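Local atomic coordinates of protein PTHB1 (Homo sapiens, PDB entry 4YD8), a protein that forms part of the BBSome, a complex required for ciliogenesis and thought to act as a coat that sorts specific membrane proteins to the primary cilium. Residues L243-Q248 with V264-E269; G181-G186 with V200-Q205. All coordinates share one frame; numbering follows the deposited sequence. Where two conformers were deposited one is given.

Contact 1: L243-Q248 with V264-E269; sequences LNIGEQ and VFVLGE
The backbone of Gln248 approaches that of Gly268 and Glu269 with the touching parts of the two segments 57° apart, and one hydrogen bond, from Glu269 N to Gln248 O at 3.1 Å, ties them together. The setting is the N-terminal seven-bladed beta-propeller: residues 245-248 pass from strand 241-244, at the edge of one blade, to strand 249-255, which begins the next, while 264-269 is the second strand of that next blade and the start of its turn. The bond thus lies just ahead of the antiparallel pairing of 249-255 with 263-268.

Inside the junction, Ile245 and Val266 meet tip to tip. Ile245 has CG1 tucked between its backbone N and carbonyl carbon (chi1 55°) and an extended chain beyond, which carries CD1 to 4.2 Å from Val266 CG1. Branched apolar residues suit this buried place, where Phe273 also packs on Ile245 and Ala249 on Val266.

Glu247 is buried too, and its carboxylate is held by donors from the next turn and strand: OE1 accepts a hydrogen bond from Asn271 ND2, at the start of strand 271-275, and OE2 one from Arg270 N, in the turn before it. These donors probably stabilise its negative charge. OE2 also lies 3.1 Å from Gly268 CA, and the absence of a side chain on the glycine gives the carboxylate its room.

Gln248 bends at chi2 (-64°), leading its amide away from 264-269 to the neighbouring blade, where NE2 reaches Ser202 O. The start of the same side chain stays at the contact: Glu269, its chain extended beyond CG, lies alongside with CD 3.8 Å from Gln248 CB.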
loop_
_atom_site.group_PDB
_atom_site.type_symbol
_atom_site.label_atom_id
_atom_site.label_comp_id
_atom_site.label_asym_id
_atom_site.label_seq_id
_atom_site.Cartn_x
_atom_site.Cartn_y
_atom_site.Cartn_z
ATOM N N LEU A 243 -19.211 -9.246 7.370
ATOM C CA LEU A 243 -18.788 -9.601 8.726
ATOM C C LEU A 243 -18.810 -8.340 9.578
ATOM O O LEU A 243 -18.131 -7.359 9.270
ATOM C CB LEU A 243 -17.381 -10.229 8.742
ATOM C CG LEU A 243 -16.819 -10.564 10.133
ATOM C CD1 LEU A 243 -17.511 -11.779 10.744
ATOM C CD2 LEU A 243 -15.307 -10.768 10.105
ATOM N N ASN A 244 -19.594 -8.344 10.649
ATOM C CA ASN A 244 -19.553 -7.202 11.542
ATOM C C ASN A 244 -18.383 -7.321 12.493
ATOM O O ASN A 244 -18.322 -8.263 13.281
ATOM C CB ASN A 244 -20.845 -7.059 12.339
ATOM C CG ASN A 244 -20.953 -5.700 12.989
ATOM O OD1 ASN A 244 -20.186 -5.375 13.890
ATOM N ND2 ASN A 244 -21.877 -4.882 12.506
ATOM N N ILE A 245 -17.457 -6.367 12.427
ATOM C CA ILE A 245 -16.284 -6.398 13.297
ATOM C C ILE A 245 -16.393 -5.444 14.487
ATOM O O ILE A 245 -15.469 -5.343 15.299
ATOM C CB ILE A 245 -15.004 -6.064 12.519
ATOM C CG1 ILE A 245 -15.145 -4.719 11.803
ATOM C CG2 ILE A 245 -14.722 -7.156 11.498
ATOM C CD1 ILE A 245 -13.832 -4.192 11.257
ATOM N N GLY A 246 -17.503 -4.716 14.561
ATOM C CA GLY A 246 -17.825 -3.918 15.733
ATOM C C GLY A 246 -16.960 -2.699 15.994
ATOM O O GLY A 246 -16.986 -2.150 17.096
ATOM N N GLU A 247 -16.221 -2.261 14.985
ATOM C CA GLU A 247 -15.357 -1.087 15.109
ATOM C C GLU A 247 -15.024 -0.566 13.730
ATOM O O GLU A 247 -15.206 -1.277 12.745
ATOM C CB GLU A 247 -14.059 -1.439 15.862
ATOM C CG GLU A 247 -13.182 -2.416 15.101
ATOM C CD GLU A 247 -12.079 -2.990 15.976
ATOM O OE1 GLU A 247 -12.388 -3.797 16.888
ATOM O OE2 GLU A 247 -10.907 -2.608 15.771
ATOM N N GLN A 248 -14.512 0.658 13.654
ATOM C CA GLN A 248 -14.089 1.216 12.371
ATOM C C GLN A 248 -12.767 0.590 11.930
ATOM O O GLN A 248 -11.893 0.309 12.760
ATOM C CB GLN A 248 -13.956 2.742 12.450
ATOM C CG GLN A 248 -15.246 3.468 12.822
ATOM C CD GLN A 248 -16.353 3.310 11.779
ATOM O OE1 GLN A 248 -16.101 3.296 10.569
ATOM N NE2 GLN A 248 -17.591 3.214 12.250
ATOM N N VAL A 264 -7.433 -12.306 4.426
ATOM C CA VAL A 264 -7.868 -10.922 4.461
ATOM C C VAL A 264 -7.492 -10.305 5.798
ATOM O O VAL A 264 -8.056 -10.673 6.821
ATOM C CB VAL A 264 -9.393 -10.808 4.278
ATOM C CG1 VAL A 264 -9.814 -9.358 4.344
ATOM C CG2 VAL A 264 -9.816 -11.454 2.962
ATOM N N PHE A 265 -6.534 -9.389 5.822
ATOM C CA PHE A 265 -6.194 -8.781 7.109
ATOM C C PHE A 265 -6.887 -7.444 7.247
ATOM O O PHE A 265 -6.899 -6.651 6.299
ATOM C CB PHE A 265 -4.686 -8.625 7.254
ATOM C CG PHE A 265 -3.985 -9.919 7.496
ATOM C CD1 PHE A 265 -3.663 -10.755 6.441
ATOM C CD2 PHE A 265 -3.678 -10.314 8.781
ATOM C CE1 PHE A 265 -3.016 -11.963 6.678
ATOM C CE2 PHE A 265 -3.026 -11.505 9.012
ATOM C CZ PHE A 265 -2.718 -12.328 7.963
ATOM N N VAL A 266 -7.483 -7.212 8.420
ATOM C CA VAL A 266 -8.134 -5.945 8.709
ATOM C C VAL A 266 -7.526 -5.305 9.948
ATOM O O VAL A 266 -7.431 -5.925 11.015
ATOM C CB VAL A 266 -9.655 -6.111 8.906
ATOM C CG1 VAL A 266 -10.299 -4.736 9.136
ATOM C CG2 VAL A 266 -10.259 -6.784 7.671
ATOM N N LEU A 267 -7.062 -4.073 9.780
ATOM C CA LEU A 267 -6.593 -3.282 10.905
ATOM C C LEU A 267 -7.727 -2.417 11.432
ATOM O O LEU A 267 -8.094 -1.435 10.795
ATOM C CB LEU A 267 -5.427 -2.385 10.506
ATOM C CG LEU A 267 -4.820 -1.594 11.679
ATOM C CD1 LEU A 267 -4.179 -2.557 12.700
ATOM C CD2 LEU A 267 -3.788 -0.569 11.179
ATOM N N GLY A 268 -8.269 -2.775 12.591
ATOM C CA GLY A 268 -9.320 -1.984 13.206
ATOM C C GLY A 268 -8.730 -0.989 14.186
ATOM O O GLY A 268 -7.531 -1.015 14.464
ATOM N N GLU A 269 -9.561 -0.102 14.716
ATOM C CA GLU A 269 -9.116 0.857 15.717
ATOM C C GLU A 269 -8.751 0.169 17.027
ATOM O O GLU A 269 -7.956 0.688 17.807
ATOM C CB GLU A 269 -10.200 1.917 15.972
ATOM C CG GLU A 269 -10.455 2.848 14.795
ATOM C CD GLU A 269 -11.473 3.931 15.112
ATOM O OE1 GLU A 269 -12.270 3.753 16.058
ATOM O OE2 GLU A 269 -11.475 4.967 14.418
#

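Contact 2: G181-G186 with V200-Q205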
loop_
_atom_site.group_PDB
_atom_site.type_symbol
_atom_site.label_atom_id
_atom_site.label_comp_id
_atom_site.label_asym_id
_atom_site.label_seq_id
_atom_site.Cartn_x
_atom_site.Cartn_y
_atom_site.Cartn_z
ATOM N N GLY A 181 -25.441 0.371 1.348
ATOM C CA GLY A 181 -25.106 0.445 2.761
ATOM C C GLY A 181 -23.920 1.354 3.012
ATOM O O GLY A 181 -23.091 1.104 3.908
ATOM N N PHE A 182 -23.834 2.411 2.206
ATOM C CA PHE A 182 -22.656 3.274 2.177
ATOM C C PHE A 182 -22.883 4.562 2.944
ATOM O O PHE A 182 -23.921 5.191 2.798
ATOM C CB PHE A 182 -22.274 3.607 0.726
ATOM C CG PHE A 182 -21.043 4.477 0.600
ATOM C CD1 PHE A 182 -19.771 3.904 0.539
ATOM C CD2 PHE A 182 -21.154 5.860 0.528
ATOM C CE1 PHE A 182 -18.639 4.701 0.422
ATOM C CE2 PHE A 182 -20.025 6.656 0.417
ATOM C CZ PHE A 182 -18.767 6.075 0.363
ATOM N N LEU A 183 -21.897 4.983 3.728
ATOM C CA LEU A 183 -21.969 6.288 4.376
ATOM C C LEU A 183 -20.684 7.075 4.094
ATOM O O LEU A 183 -20.700 8.049 3.339
ATOM C CB LEU A 183 -22.205 6.119 5.875
ATOM C CG LEU A 183 -22.579 7.343 6.686
ATOM C CD1 LEU A 183 -23.947 7.865 6.263
ATOM C CD2 LEU A 183 -22.561 7.000 8.173
ATOM N N LEU A 184 -19.578 6.643 4.703
ATOM C CA LEU A 184 -18.239 7.172 4.400
ATOM C C LEU A 184 -17.339 6.084 3.793
ATOM O O LEU A 184 -17.455 4.909 4.135
ATOM C CB LEU A 184 -17.581 7.739 5.664
ATOM C CG LEU A 184 -18.245 8.941 6.349
ATOM C CD1 LEU A 184 -17.451 9.356 7.574
ATOM C CD2 LEU A 184 -18.394 10.125 5.391
ATOM N N PRO A 185 -16.431 6.475 2.888
ATOM C CA PRO A 185 -15.631 5.464 2.191
ATOM C C PRO A 185 -14.599 4.792 3.103
ATOM O O PRO A 185 -13.857 5.471 3.819
ATOM C CB PRO A 185 -14.941 6.262 1.071
ATOM C CG PRO A 185 -14.909 7.661 1.554
ATOM C CD PRO A 185 -16.159 7.842 2.405
ATOM N N GLY A 186 -14.574 3.465 3.076
ATOM C CA GLY A 186 -13.633 2.704 3.882
ATOM C C GLY A 186 -12.434 2.295 3.042
ATOM O O GLY A 186 -12.342 2.627 1.861
ATOM N N VAL A 200 -14.681 -1.884 4.115
ATOM C CA VAL A 200 -15.366 -1.852 5.406
ATOM C C VAL A 200 -16.233 -0.602 5.479
ATOM O O VAL A 200 -15.751 0.506 5.248
ATOM C CB VAL A 200 -14.405 -1.853 6.592
ATOM C CG1 VAL A 200 -15.176 -2.140 7.890
ATOM C CG2 VAL A 200 -13.266 -2.881 6.378
ATOM N N SER A 201 -17.503 -0.782 5.818
ATOM C CA SER A 201 -18.458 0.323 5.794
ATOM C C SER A 201 -18.472 1.092 7.106
ATOM O O SER A 201 -17.888 0.662 8.099
ATOM C CB SER A 201 -19.871 -0.192 5.505
ATOM O OG SER A 201 -20.321 -0.986 6.588
ATOM N N SER A 202 -19.188 2.213 7.122
ATOM C CA SER A 202 -19.293 3.013 8.336
ATOM C C SER A 202 -20.065 2.314 9.446
ATOM O O SER A 202 -19.873 2.623 10.620
ATOM C CB SER A 202 -19.945 4.363 8.028
ATOM O OG SER A 202 -19.105 5.123 7.184
ATOM N N CYS A 203 -20.926 1.367 9.098
ATOM C CA CYS A 203 -21.616 0.636 10.152
ATOM C C CYS A 203 -20.835 -0.640 10.515
ATOM O O CYS A 203 -21.382 -1.595 11.071
ATOM C CB CYS A 203 -23.074 0.332 9.753
ATOM S SG CYS A 203 -23.275 -0.671 8.276
ATOM N N GLN A 204 -19.539 -0.613 10.209
ATOM C CA GLN A 204 -18.548 -1.539 10.766
ATOM C C GLN A 204 -18.680 -2.962 10.214
ATOM O O GLN A 204 -18.360 -3.945 10.889
ATOM C CB GLN A 204 -18.633 -1.519 12.305
ATOM C CG GLN A 204 -18.540 -0.084 12.871
ATOM C CD GLN A 204 -18.652 0.024 14.383
ATOM O OE1 GLN A 204 -19.370 -0.740 15.042
ATOM N NE2 GLN A 204 -17.966 1.010 14.942
ATOM N N GLN A 205 -19.125 -3.052 8.966
ATOM C CA GLN A 205 -19.220 -4.317 8.247
ATOM C C GLN A 205 -18.088 -4.470 7.244
ATOM O O GLN A 205 -17.937 -3.636 6.347
ATOM C CB GLN A 205 -20.541 -4.406 7.482
ATOM C CG GLN A 205 -21.768 -4.230 8.329
ATOM C CD GLN A 205 -22.463 -5.543 8.580
ATOM O OE1 GLN A 205 -22.208 -6.213 9.581
ATOM N NE2 GLN A 205 -23.342 -5.931 7.660
HETATM O O HOH W 1 -22.446 2.075 6.465
HETATM O O HOH W 2 -22.693 -1.422 5.071
HETATM O O HOH W 3 -19.711 3.194 4.369
HETATM O O HOH W 4 -16.098 3.192 5.862
#
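A loop joining two blades, 181-186, runs past a hairpin turn, 200-205, and the side chain of Ser202 makes the direct polar link between them. Ser202 OG accepts a hydrogen bond from Leu184 N at 2.9 Å, with an angle of 150° at the hydrogen. OG stands beside its own backbone N (chi1 -66°), a position from which it meets the loop's N-H. A serine suits the spot, being short enough to fit against the loop and able to accept a hydrogen bond. Alongside, Leu183 lays its branch over the serine, with Leu183 CB 3.6 Å from Ser202 CB and Leu183 CD2 close by.

Ser201 to Gln204 form a type I turn, and Gln204, with positive phi, completes a G1 beta bulge: Gln204 N bonds to Ser201 O, and Ser201 N to Gln205 O. This tight hairpin joins strands 196-200 and 205-210, the two middle strands of one blade of the seven-bladed propeller, and 181-186 enters that blade from the one before. Just before the turn, Val200 packs on Ala249 and Ile252 of the blade that follows, while Gly186 O accepts bonds from Gln159 and Asn141 of the preceding one.

Water does much of the remaining joining. Water 3 is gripped by three bonds, accepting from Leu183 N and Ser202 N and donating to Leu184 O at 2.8 Å. Leu184 O accepts a second hydrogen bond, from water 4, which also donates to Val200 O at 2.8 Å. Farther out, water 1 donates to Gly181 O and accepts a weak bond from Cys203 N. Where the backbones come closest, Gly186 has no side chain, and its CA approaches Val200 O to 3.3 Å in a nearly straight CA-H...O contact.

How the contacts relate
Both contacts set an inter-blade connection against the second strand of the blade it enters and the turn that follows; they repeat the arrangement in two successive blades. Contact 1 is the more buried, combining a direct backbone bond, an apolar pair and an internal carboxylate. Contact 2 is only partly buried; a serine hydroxyl and bridging waters take the place of direct backbone pairing. Each has a glycine, Gly268 or Gly186, where backbone and oxygen come close. The two also touch, their centres about 11 Å apart: Ile245 N probably bonds to Gln204 O at 3.0 Å, and Gln204 NE2 packs 3.4 Å from Glu247 CA, joining the hairpin turn of contact 2 to the connection in contact 1.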